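Local coordinates for protein probable glutathione reductase (Sinorhizobium meliloti, PDB 4DNA) that probably reduces glutathione disulfide to glutathione with NADPH, as a homodimeric flavoenzyme that carries one FAD and a redox-active disulfide in each subunit, at residues Leu53-Tyr56 with Ala57-Ala61; Pro147-Leu151 with Pro152-Leu156; Gly178-Ile181 with Ala182-Ala186; Gly216-Ala219 with Ala220-Lys224. All coordinates share one frame; numbering follows the deposited sequence.

In the fold
All four contacts are local and come in series along the chain, within the FAD- and NADP-binding part of this disulfide oxidoreductase. Contact 1 lies on helix 48-66, just after the redox-active disulfide Cys43-Cys48. Contact 2 is a surface loop between strand 143-145 and helix 160-163, with its centre about 30 Å from that of contact 1. Contacts 3 and 4 belong to consecutive beta-alpha-beta units around strands 172-176, 195-199 and 227-229. Their centres are about 13 Å apart and they touch, Ala186 CB lying 3.8 Å from Met221 CE. Contacts 1 and 3 have centres about 15 Å apart. Glu184 of contact 3 forms a salt bridge with Lys51, so helices 48-66 and 180-191 meet beside the flavin.

Contact 1 (Leu53-Tyr56 with Ala57-Ala61); sequences LYVY and ASQFA
The ring of Tyr56 meets the side-chain amide of Gln59 at its edge. Gln59 OE1 lies near the ring plane, 3.3 Å from Tyr56 CD1. The two side chains run alongside each other and point the same way, with ring and amide planes 56° apart. Lys379 of the second subunit makes a cation-pi contact with the same ring. The Phe60 ring has Ala57 CA at its edge, while Tyr56 O approaches it obliquely.

All of this lies on helix 48-66, the helix that starts at the redox-active disulfide in this flavoprotein disulfide reductase. One side of the helix packs on the second subunit. There Phe60 and Tyr56 meet Phe70 of the other subunit, and Ala57 O accepts a bond from Trp72 of that subunit. Tyr54 turns to the interior, where its OH bonds to Phe164 O.

The backbone follows the regular i to i+4 pattern. Ala57 N bonds to Leu53 O at 2.7 Å and is nearly straight, at 170°. Ser58 N bonds to Tyr54 O and Gln59 N to Val55 O. Gln59 N also reaches Tyr56 O at 3.0 Å, coming from above the carbonyl plane. The Ser58 hydroxyl is folded back between its own backbone N and carbonyl carbon (chi1 58°), which places it close to the carbonyls of the preceding turn. Ser58 OG is hydrogen-bonded to Gln348 OE1. Val55 and Gln59 meet at a slant. Val55 CG1 stands anti to its backbone N and lies 3.3 Å from Gln59 NE2.

Contact 2 (Pro147-Leu151 with Pro152-Leu156); sequences PHDAL and PGHEL
Leu151 O is gripped by two donors of His154. The shorter and straighter bond comes from the ring: His154 ND1 lies 2.7 Å from Leu151 O, with an N-H...O angle of 156°. The acceptor sits in the plane of the imidazole, and the donor is tilted only slightly from the carbonyl plane. The second bond comes from the backbone, His154 N to Leu151 O at 3.2 Å, and approaches from above the carbonyl plane. The imidazole can reach this oxygen because His154 CG stands between its backbone N and carbonyl carbon (chi1 61°), which folds the ring back over the preceding turn. This arrangement requires the hydrogen to be on ND1.

The backbone bond closes a type II beta turn from Leu151 to His154. Gly153 takes the third place of the turn, with a positive phi. A type I turn from His148 to Leu151 comes just before it, closed by Leu151 N to His148 O at 2.7 Å. The two consecutive turns form part of the surface loop between strand 143-145 and helix 160-163.

The first turn also supports the imidazole from one face. Asp149 CA makes a CH-pi contact there, 3.8 Å from the centre of the His154 ring and offset toward its rim. Glu155 OE1 lies over the opposite face. The Asp149 carboxylate is nearly parallel to the imidazole, their planes 17° apart, but it makes no hydrogen bond to NE2. Leu151 and Pro152 cross at about a right angle, with Leu151 CD1 3.9 Å from Pro152 CD. Both side chains also pack on strand 234-239.

Contact 3 (Gly178-Ile181 with Ala182-Ala186); sequences GGYI and AVEFA. With FAD (flavin-adenine dinucleotide), chain C.
Tyr180 and Glu184 lie side by side, one helical turn apart, and both point toward the flavin side. They stand at the start of helix 180-191, after a glycine-rich turn of the Rossmann type (Gly177, Gly179, Ala182) that is predicted to bind the pyridine nucleotide. Gly179 is the N-cap residue.

The carbonyls of the first turn are met by amides further along. Val183 N bonds to Gly179 O at 3.1 Å, nearly straight at 170°. Phe185 N bonds to Ile181 O at 3.1 Å. Within the following turn, Ala186 N bonds to Ala182 O.

The Glu184 carboxylate is satisfied from outside this turn. OE2 forms a salt bridge with Lys51 NZ and also accepts a hydrogen bond from the backbone N of Phe346. The carboxylate stands steeply to the Tyr180 ring, at 79°, and OE2 lies at the ring edge. Ile181 CG1 covers one face of that ring, over its centre.

Phe185 runs alongside Ile181, with its CD2 3.8 Å from Ile181 CG2. Its edge takes Ile181 O near the ring plane and also faces the flavin methyl C7M.

Tyr180 CG is set between its backbone N and carbonyl carbon (chi1 85°), which turns the edge of the ring to the isoalloxazine, with FAD N5 near the ring plane. Its hydroxyl meets the flavin, Tyr180 OH lying 3.0 Å from FAD C9A.

Contact 4 (Gly216-Ala219 with Ala220-Lys224); sequences GLHA and AMEEK
Leu217 O receives Met221 N at 2.9 Å, with an N-H...O angle of 161° and the donor nearly in line with the carbonyl. Met221 is modelled as selenomethionine. The bond belongs to helix 211-223, which connects strands 195-199 and 227-229 in a beta-alpha-beta unit of the Rossmann-type nucleotide-binding fold.

The same i to i+4 pattern continues on both sides. Ala220 N bonds to Gly216 O and Glu222 N to His218 O. Glu223 N bonds to Ala219 O at 2.9 Å. The helix ends here: Lys224 leaves helical geometry, and its N bonds to Met221 O at 3.2 Å. Its NZ is held by Gln348 O and Asn187 OD1.

Two pairs of side chains meet one turn apart. On the buried side, Leu217 and Met221 cross at a slant. Leu217 CG stands anti to the backbone N (chi1 -177°), which brings the branched end against the selenium. Met221 bends at its third torsion, and its end packs on Ala186 and Asn187 of helix 180-191.

Toward the surface, the His218 imidazole and the Glu222 carboxylate are turned 59° from each other. His218 NE2 is 4.1 Å from Glu222 OE1, too far for a hydrogen bond, and whether the histidine is charged is not known. The carboxylate lies closest to the ring carbon, with Glu222 OE1 3.5 Å from His218 CE1.

Contact 1 (Leu53-Tyr56 with Ala57-Ala61)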
loop_
_atom_site.group_PDB
_atom_site.type_symbol
_atom_site.label_atom_id
_atom_site.label_comp_id
_atom_site.label_asym_id
_atom_site.label_seq_id
_atom_site.Cartn_x
_atom_site.Cartn_y
_atom_site.Cartn_z
ATOM N N LEU A 53 -0.568 -3.918 -16.277
ATOM C CA LEU A 53 -1.884 -3.610 -16.808
ATOM C C LEU A 53 -2.741 -4.870 -16.855
ATOM O O LEU A 53 -3.890 -4.890 -16.400
ATOM C CB LEU A 53 -1.765 -2.967 -18.192
ATOM C CG LEU A 53 -1.080 -1.583 -18.270
ATOM C CD1 LEU A 53 -1.166 -1.006 -19.676
ATOM C CD2 LEU A 53 -1.658 -0.577 -17.282
ATOM N N TYR A 54 -2.157 -5.936 -17.380
ATOM C CA TYR A 54 -2.843 -7.215 -17.507
ATOM C C TYR A 54 -3.206 -7.764 -16.135
ATOM O O TYR A 54 -4.229 -8.420 -15.967
ATOM C CB TYR A 54 -1.966 -8.183 -18.307
ATOM C CG TYR A 54 -2.043 -7.968 -19.823
ATOM C CD1 TYR A 54 -2.237 -6.687 -20.377
ATOM C CD2 TYR A 54 -1.915 -9.043 -20.702
ATOM C CE1 TYR A 54 -2.311 -6.496 -21.753
ATOM C CE2 TYR A 54 -1.983 -8.858 -22.072
ATOM C CZ TYR A 54 -2.186 -7.589 -22.593
ATOM O OH TYR A 54 -2.255 -7.436 -23.956
ATOM N N VAL A 55 -2.366 -7.469 -15.147
ATOM C CA VAL A 55 -2.676 -7.803 -13.770
ATOM C C VAL A 55 -3.951 -7.077 -13.377
ATOM O O VAL A 55 -4.869 -7.689 -12.825
ATOM C CB VAL A 55 -1.549 -7.400 -12.810
ATOM C CG1 VAL A 55 -2.035 -7.450 -11.381
ATOM C CG2 VAL A 55 -0.341 -8.294 -12.999
ATOM N N TYR A 56 -4.007 -5.778 -13.675
ATOM C CA TYR A 56 -5.171 -4.977 -13.355
ATOM C C TYR A 56 -6.405 -5.535 -14.057
ATOM O O TYR A 56 -7.448 -5.758 -13.418
ATOM C CB TYR A 56 -4.955 -3.514 -13.750
ATOM C CG TYR A 56 -4.017 -2.722 -12.859
ATOM C CD1 TYR A 56 -3.947 -2.965 -11.489
ATOM C CD2 TYR A 56 -3.235 -1.689 -13.387
ATOM C CE1 TYR A 56 -3.110 -2.227 -10.676
ATOM C CE2 TYR A 56 -2.393 -0.936 -12.580
ATOM C CZ TYR A 56 -2.334 -1.211 -11.226
ATOM O OH TYR A 56 -1.492 -0.489 -10.407
ATOM N N ALA A 57 -6.276 -5.772 -15.365
ATOM C CA ALA A 57 -7.349 -6.377 -16.144
ATOM C C ALA A 57 -7.851 -7.633 -15.480
ATOM O O ALA A 57 -9.042 -7.855 -15.435
ATOM C CB ALA A 57 -6.885 -6.703 -17.545
ATOM N N SER A 58 -6.944 -8.448 -14.955
ATOM C CA SER A 58 -7.327 -9.716 -14.364
ATOM C C SER A 58 -7.965 -9.568 -12.995
ATOM O O SER A 58 -8.735 -10.434 -12.596
ATOM C CB SER A 58 -6.142 -10.680 -14.300
ATOM O OG SER A 58 -5.075 -10.121 -13.563
ATOM N N GLN A 59 -7.655 -8.486 -12.284
ATOM C CA GLN A 59 -8.166 -8.276 -10.923
ATOM C C GLN A 59 -9.663 -7.949 -10.866
ATOM O O GLN A 59 -10.323 -8.212 -9.869
ATOM C CB GLN A 59 -7.352 -7.207 -10.183
ATOM C CG GLN A 59 -6.023 -7.720 -9.636
ATOM C CD GLN A 59 -4.963 -6.643 -9.298
ATOM O OE1 GLN A 59 -5.123 -5.444 -9.571
ATOM N NE2 GLN A 59 -3.860 -7.091 -8.696
ATOM N N PHE A 60 -10.213 -7.392 -11.934
ATOM C CA PHE A 60 -11.623 -7.015 -11.909
ATOM C C PHE A 60 -12.552 -8.206 -11.727
ATOM O O PHE A 60 -13.650 -8.060 -11.175
ATOM C CB PHE A 60 -12.018 -6.248 -13.159
ATOM C CG PHE A 60 -11.362 -4.907 -13.278
ATOM C CD1 PHE A 60 -11.915 -3.784 -12.651
ATOM C CD2 PHE A 60 -10.201 -4.749 -14.048
ATOM C CE1 PHE A 60 -11.319 -2.532 -12.778
ATOM C CE2 PHE A 60 -9.609 -3.498 -14.179
ATOM C CZ PHE A 60 -10.166 -2.393 -13.535
ATOM N N ALA A 61 -12.120 -9.375 -12.202
ATOM C CA ALA A 61 -12.915 -10.599 -12.090
ATOM C C ALA A 61 -13.317 -10.808 -10.632
ATOM O O ALA A 61 -14.490 -11.014 -10.309
ATOM C CB ALA A 61 -12.114 -11.783 -12.599
#

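Contact 2 (Pro147-Leu151 with Pro152-Leu156)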
loop_
_atom_site.group_PDB
_atom_site.type_symbol
_atom_site.label_atom_id
_atom_site.label_comp_id
_atom_site.label_asym_id
_atom_site.label_seq_id
_atom_site.Cartn_x
_atom_site.Cartn_y
_atom_site.Cartn_z
ATOM N N PRO A 147 15.164 -19.569 -25.886
ATOM C CA PRO A 147 14.636 -20.610 -26.746
ATOM C C PRO A 147 15.178 -21.934 -26.228
ATOM O O PRO A 147 16.335 -22.010 -25.775
ATOM C CB PRO A 147 15.228 -20.281 -28.125
ATOM C CG PRO A 147 16.169 -19.120 -27.927
ATOM C CD PRO A 147 16.382 -18.964 -26.448
ATOM N N HIS A 148 14.344 -22.965 -26.264
ATOM C CA HIS A 148 14.750 -24.246 -25.739
ATOM C C HIS A 148 14.898 -25.225 -26.850
ATOM O O HIS A 148 14.193 -26.241 -26.891
ATOM C CB HIS A 148 13.763 -24.698 -24.674
ATOM C CG HIS A 148 13.855 -23.886 -23.406
ATOM N ND1 HIS A 148 14.535 -24.311 -22.317
ATOM C CD2 HIS A 148 13.364 -22.614 -23.096
ATOM C CE1 HIS A 148 14.466 -23.370 -21.350
ATOM N NE2 HIS A 148 13.747 -22.332 -21.828
ATOM N N ASP A 149 15.837 -24.932 -27.755
ATOM C CA ASP A 149 15.969 -25.675 -29.016
ATOM C C ASP A 149 16.117 -27.188 -28.823
ATOM O O ASP A 149 15.902 -27.967 -29.748
ATOM C CB ASP A 149 17.103 -25.105 -29.882
ATOM C CG ASP A 149 16.736 -23.764 -30.542
ATOM O OD1 ASP A 149 15.750 -23.113 -30.131
ATOM O OD2 ASP A 149 17.446 -23.350 -31.483
ATOM N N ALA A 150 16.460 -27.586 -27.603
ATOM C CA ALA A 150 16.567 -28.993 -27.245
ATOM C C ALA A 150 15.201 -29.688 -27.114
ATOM O O ALA A 150 15.095 -30.892 -27.363
ATOM C CB ALA A 150 17.383 -29.154 -25.970
ATOM N N LEU A 151 14.163 -28.945 -26.728
ATOM C CA LEU A 151 12.823 -29.529 -26.623
ATOM C C LEU A 151 12.163 -29.739 -27.994
ATOM O O LEU A 151 11.987 -28.775 -28.751
ATOM C CB LEU A 151 11.915 -28.665 -25.746
ATOM C CG LEU A 151 10.433 -29.069 -25.738
ATOM C CD1 LEU A 151 10.196 -30.232 -24.781
ATOM C CD2 LEU A 151 9.534 -27.893 -25.397
ATOM N N PRO A 152 11.785 -30.998 -28.313
ATOM C CA PRO A 152 11.025 -31.252 -29.544
ATOM C C PRO A 152 9.747 -30.418 -29.572
ATOM O O PRO A 152 9.064 -30.300 -28.553
ATOM C CB PRO A 152 10.681 -32.742 -29.446
ATOM C CG PRO A 152 11.744 -33.312 -28.575
ATOM C CD PRO A 152 12.036 -32.244 -27.560
ATOM N N GLY A 153 9.444 -29.819 -30.717
ATOM C CA GLY A 153 8.217 -29.051 -30.866
ATOM C C GLY A 153 8.163 -27.752 -30.077
ATOM O O GLY A 153 7.080 -27.242 -29.794
ATOM N N HIS A 154 9.329 -27.212 -29.729
ATOM C CA HIS A 154 9.421 -25.929 -29.023
ATOM C C HIS A 154 8.891 -24.796 -29.851
ATOM O O HIS A 154 8.386 -23.808 -29.316
ATOM C CB HIS A 154 10.863 -25.634 -28.618
ATOM C CG HIS A 154 11.820 -25.524 -29.788
ATOM N ND1 HIS A 154 12.536 -26.574 -30.239
ATOM C CD2 HIS A 154 12.161 -24.436 -30.597
ATOM C CE1 HIS A 154 13.289 -26.184 -31.287
ATOM N NE2 HIS A 154 13.060 -24.875 -31.503
ATOM N N GLU A 155 9.002 -24.933 -31.170
ATOM C CA GLU A 155 8.526 -23.916 -32.101
ATOM C C GLU A 155 6.990 -23.778 -32.052
ATOM O O GLU A 155 6.410 -22.915 -32.702
ATOM C CB GLU A 155 9.056 -24.187 -33.527
ATOM C CG GLU A 155 8.437 -25.370 -34.282
ATOM C CD GLU A 155 8.901 -26.753 -33.817
ATOM O OE1 GLU A 155 10.077 -26.929 -33.400
ATOM O OE2 GLU A 155 8.069 -27.688 -33.886
ATOM N N LEU A 156 6.342 -24.617 -31.252
ATOM C CA LEU A 156 4.893 -24.562 -31.093
ATOM C C LEU A 156 4.475 -23.778 -29.831
ATOM O O LEU A 156 3.287 -23.495 -29.621
ATOM C CB LEU A 156 4.315 -25.984 -31.091
ATOM C CG LEU A 156 4.810 -26.904 -32.221
ATOM C CD1 LEU A 156 4.434 -28.347 -31.953
ATOM C CD2 LEU A 156 4.299 -26.467 -33.581
#

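Contact 3 (Gly178-Ile181 with Ala182-Ala186)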
loop_
_atom_site.group_PDB
_atom_site.type_symbol
_atom_site.label_atom_id
_atom_site.label_comp_id
_atom_site.label_asym_id
_atom_site.label_seq_id
_atom_site.Cartn_x
_atom_site.Cartn_y
_atom_site.Cartn_z
ATOM N N GLY A 178 8.990 -21.731 -13.000
ATOM C CA GLY A 178 8.674 -21.510 -11.589
ATOM C C GLY A 178 8.938 -20.119 -11.043
ATOM O O GLY A 178 8.608 -19.836 -9.897
ATOM N N GLY A 179 9.535 -19.246 -11.847
ATOM C CA GLY A 179 9.891 -17.917 -11.389
ATOM C C GLY A 179 8.747 -16.928 -11.452
ATOM O O GLY A 179 7.589 -17.281 -11.752
ATOM N N TYR A 180 9.072 -15.671 -11.184
ATOM C CA TYR A 180 8.057 -14.647 -11.083
ATOM C C TYR A 180 7.257 -14.415 -12.377
ATOM O O TYR A 180 6.075 -14.037 -12.304
ATOM C CB TYR A 180 8.659 -13.353 -10.538
ATOM C CG TYR A 180 9.300 -12.439 -11.545
ATOM C CD1 TYR A 180 10.624 -12.638 -11.960
ATOM C CD2 TYR A 180 8.591 -11.336 -12.056
ATOM C CE1 TYR A 180 11.229 -11.782 -12.870
ATOM C CE2 TYR A 180 9.174 -10.466 -12.977
ATOM C CZ TYR A 180 10.493 -10.693 -13.382
ATOM O OH TYR A 180 11.067 -9.841 -14.293
ATOM N N ILE A 181 7.881 -14.637 -13.539
ATOM C CA ILE A 181 7.186 -14.460 -14.824
ATOM C C ILE A 181 6.079 -15.480 -14.991
ATOM O O ILE A 181 4.954 -15.136 -15.352
ATOM C CB ILE A 181 8.145 -14.507 -16.032
ATOM C CG1 ILE A 181 9.090 -13.306 -15.991
ATOM C CG2 ILE A 181 7.400 -14.468 -17.363
ATOM C CD1 ILE A 181 10.235 -13.392 -16.973
ATOM N N ALA A 182 6.427 -16.730 -14.705
ATOM C CA ALA A 182 5.508 -17.842 -14.782
ATOM C C ALA A 182 4.312 -17.574 -13.879
ATOM O O ALA A 182 3.175 -17.582 -14.343
ATOM C CB ALA A 182 6.212 -19.127 -14.398
ATOM N N VAL A 183 4.561 -17.290 -12.607
ATOM C CA VAL A 183 3.459 -17.144 -11.670
ATOM C C VAL A 183 2.565 -15.940 -11.961
ATOM O O VAL A 183 1.353 -16.020 -11.765
ATOM C CB VAL A 183 3.886 -17.225 -10.195
ATOM C CG1 VAL A 183 4.571 -18.562 -9.934
ATOM C CG2 VAL A 183 4.801 -16.085 -9.818
ATOM N N GLU A 184 3.152 -14.845 -12.450
ATOM C CA GLU A 184 2.388 -13.670 -12.858
ATOM C C GLU A 184 1.424 -13.997 -13.997
ATOM O O GLU A 184 0.212 -13.815 -13.875
ATOM C CB GLU A 184 3.327 -12.545 -13.266
ATOM C CG GLU A 184 4.110 -11.925 -12.112
ATOM C CD GLU A 184 4.960 -10.723 -12.523
ATOM O OE1 GLU A 184 5.408 -10.639 -13.711
ATOM O OE2 GLU A 184 5.179 -9.863 -11.637
ATOM N N PHE A 185 1.956 -14.506 -15.096
ATOM C CA PHE A 185 1.120 -14.869 -16.222
ATOM C C PHE A 185 0.016 -15.857 -15.871
ATOM O O PHE A 185 -1.135 -15.643 -16.231
ATOM C CB PHE A 185 1.970 -15.370 -17.378
ATOM C CG PHE A 185 2.436 -14.273 -18.264
ATOM C CD1 PHE A 185 1.563 -13.687 -19.173
ATOM C CD2 PHE A 185 3.722 -13.776 -18.161
ATOM C CE1 PHE A 185 1.969 -12.644 -19.985
ATOM C CE2 PHE A 185 4.135 -12.730 -18.976
ATOM C CZ PHE A 185 3.261 -12.172 -19.895
ATOM N N ALA A 186 0.367 -16.916 -15.149
ATOM C CA ALA A 186 -0.612 -17.893 -14.707
ATOM C C ALA A 186 -1.740 -17.206 -13.983
ATOM O O ALA A 186 -2.910 -17.520 -14.198
ATOM C CB ALA A 186 0.028 -18.925 -13.813
HETATM P PA FAD C . 16.060 -3.836 -22.227
HETATM O O1A FAD C . 15.991 -5.352 -22.299
HETATM O O2A FAD C . 15.002 -3.008 -21.530
HETATM O O5B FAD C . 16.190 -3.253 -23.717
HETATM C C5B FAD C . 17.431 -3.211 -24.434
HETATM C C4B FAD C . 17.065 -2.881 -25.872
HETATM O O4B FAD C . 18.145 -3.092 -26.780
HETATM C C3B FAD C . 15.923 -3.768 -26.328
HETATM O O3B FAD C . 14.826 -2.929 -26.719
HETATM C C2B FAD C . 16.503 -4.580 -27.470
HETATM O O2B FAD C . 15.528 -4.827 -28.484
HETATM C C1B FAD C . 17.646 -3.709 -27.969
HETATM N N9A FAD C . 18.756 -4.461 -28.601
HETATM C C8A FAD C . 19.133 -5.708 -28.262
HETATM N N7A FAD C . 20.198 -6.134 -28.983
HETATM C C5A FAD C . 20.520 -5.128 -29.804
HETATM C C6A FAD C . 21.561 -4.939 -30.826
HETATM N N6A FAD C . 22.417 -5.964 -31.059
HETATM N N1A FAD C . 21.597 -3.750 -31.483
HETATM C C2A FAD C . 20.702 -2.767 -31.213
HETATM N N3A FAD C . 19.723 -2.879 -30.286
HETATM C C4A FAD C . 19.580 -4.020 -29.557
HETATM N N1 FAD C . 11.539 -5.472 -13.858
HETATM C C2 FAD C . 11.070 -4.814 -12.773
HETATM O O2 FAD C . 11.844 -4.075 -12.126
HETATM N N3 FAD C . 9.791 -4.934 -12.372
HETATM C C4 FAD C . 8.891 -5.710 -13.009
HETATM O O4 FAD C . 7.705 -5.783 -12.604
HETATM C C4X FAD C . 9.338 -6.470 -14.204
HETATM N N5 FAD C . 8.499 -7.266 -14.902
HETATM C C5X FAD C . 8.949 -7.937 -15.996
HETATM C C6 FAD C . 8.082 -8.761 -16.715
HETATM C C7 FAD C . 8.537 -9.463 -17.836
HETATM C C7M FAD C . 7.561 -10.337 -18.582
HETATM C C8 FAD C . 9.959 -9.322 -18.284
HETATM C C8M FAD C . 10.503 -10.039 -19.490
HETATM C C9 FAD C . 10.824 -8.505 -17.568
HETATM C C9A FAD C . 10.375 -7.813 -16.444
HETATM N N10 FAD C . 11.263 -6.984 -15.729
HETATM C C10 FAD C . 10.761 -6.297 -14.597
HETATM C "C1'" FAD C . 12.666 -6.866 -16.166
HETATM C "C2'" FAD C . 12.959 -5.582 -16.928
HETATM O "O2'" FAD C . 12.066 -5.471 -18.040
HETATM C "C3'" FAD C . 14.420 -5.549 -17.381
HETATM O "O3'" FAD C . 15.242 -5.867 -16.252
HETATM C "C4'" FAD C . 14.846 -4.192 -17.943
HETATM O "O4'" FAD C . 14.141 -3.938 -19.164
HETATM C "C5'" FAD C . 16.341 -4.154 -18.211
HETATM O "O5'" FAD C . 16.582 -3.301 -19.327
HETATM P P FAD C . 17.971 -3.272 -20.155
HETATM O O1P FAD C . 18.600 -1.898 -20.024
HETATM O O2P FAD C . 18.781 -4.507 -19.842
HETATM O O3P FAD C . 17.509 -3.384 -21.690
#

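Contact 4 (Gly216-Ala219 with Ala220-Lys224)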
loop_
_atom_site.group_PDB
_atom_site.type_symbol
_atom_site.label_atom_id
_atom_site.label_comp_id
_atom_site.label_asym_id
_atom_site.label_seq_id
_atom_site.Cartn_x
_atom_site.Cartn_y
_atom_site.Cartn_z
ATOM N N GLY A 216 2.614 -20.197 0.633
ATOM C CA GLY A 216 1.400 -19.417 0.770
ATOM C C GLY A 216 0.769 -19.143 -0.568
ATOM O O GLY A 216 -0.443 -19.286 -0.742
ATOM N N LEU A 217 1.601 -18.728 -1.515
ATOM C CA LEU A 217 1.128 -18.429 -2.853
ATOM C C LEU A 217 0.643 -19.706 -3.527
ATOM O O LEU A 217 -0.451 -19.736 -4.079
ATOM C CB LEU A 217 2.201 -17.729 -3.693
ATOM C CG LEU A 217 1.701 -17.326 -5.088
ATOM C CD1 LEU A 217 0.515 -16.382 -5.007
ATOM C CD2 LEU A 217 2.814 -16.720 -5.928
ATOM N N HIS A 218 1.461 -20.752 -3.469
ATOM C CA HIS A 218 1.057 -22.067 -3.946
ATOM C C HIS A 218 -0.337 -22.427 -3.445
ATOM O O HIS A 218 -1.225 -22.770 -4.231
ATOM C CB HIS A 218 2.087 -23.110 -3.509
ATOM C CG HIS A 218 1.858 -24.475 -4.101
ATOM N ND1 HIS A 218 0.956 -25.333 -3.608
ATOM C CD2 HIS A 218 2.442 -25.104 -5.188
ATOM C CE1 HIS A 218 0.952 -26.448 -4.347
ATOM N NE2 HIS A 218 1.861 -26.303 -5.317
ATOM N N ALA A 219 -0.552 -22.331 -2.134
ATOM C CA ALA A 219 -1.852 -22.644 -1.550
ATOM C C ALA A 219 -2.975 -21.837 -2.204
ATOM O O ALA A 219 -3.927 -22.416 -2.705
ATOM C CB ALA A 219 -1.834 -22.459 -0.035
ATOM N N ALA A 220 -2.836 -20.511 -2.231
ATOM C CA ALA A 220 -3.882 -19.615 -2.739
ATOM C C ALA A 220 -4.190 -19.859 -4.208
ATOM O O ALA A 220 -5.349 -19.782 -4.630
ATOM C CB ALA A 220 -3.487 -18.167 -2.525
HETATM N N MSE A 221 -3.144 -20.163 -4.972
HETATM C CA MSE A 221 -3.259 -20.455 -6.396
HETATM C C MSE A 221 -4.072 -21.694 -6.651
HETATM O O MSE A 221 -5.040 -21.635 -7.408
HETATM C CB MSE A 221 -1.877 -20.556 -7.035
HETATM C CG MSE A 221 -1.437 -19.156 -7.466
HETATM SE SE MSE A 221 0.422 -19.142 -8.138
HETATM C CE MSE A 221 0.140 -19.488 -10.056
ATOM N N GLU A 222 -3.722 -22.821 -6.028
ATOM C CA GLU A 222 -4.451 -24.053 -6.327
ATOM C C GLU A 222 -5.819 -24.112 -5.652
ATOM O O GLU A 222 -6.751 -24.738 -6.160
ATOM C CB GLU A 222 -3.601 -25.314 -6.125
ATOM C CG GLU A 222 -3.283 -25.726 -4.702
ATOM C CD GLU A 222 -2.535 -27.057 -4.665
ATOM O OE1 GLU A 222 -2.047 -27.495 -5.739
ATOM O OE2 GLU A 222 -2.431 -27.673 -3.573
ATOM N N GLU A 223 -5.935 -23.406 -4.534
ATOM C CA GLU A 223 -7.221 -23.168 -3.869
ATOM C C GLU A 223 -8.204 -22.498 -4.827
ATOM O O GLU A 223 -9.394 -22.777 -4.772
ATOM C CB GLU A 223 -7.018 -22.274 -2.638
ATOM C CG GLU A 223 -7.897 -22.589 -1.438
ATOM C CD GLU A 223 -9.310 -22.029 -1.547
ATOM O OE1 GLU A 223 -9.505 -20.975 -2.205
ATOM O OE2 GLU A 223 -10.239 -22.653 -0.969
ATOM N N LYS A 224 -7.708 -21.630 -5.716
ATOM C CA LYS A 224 -8.599 -20.887 -6.616
ATOM C C LYS A 224 -8.771 -21.502 -8.004
ATOM O O LYS A 224 -9.403 -20.905 -8.873
ATOM C CB LYS A 224 -8.240 -19.388 -6.681
ATOM C CG LYS A 224 -7.038 -19.013 -7.516
ATOM C CD LYS A 224 -6.761 -17.519 -7.403
ATOM C CE LYS A 224 -5.322 -17.189 -7.780
ATOM N NZ LYS A 224 -5.088 -15.742 -8.066
#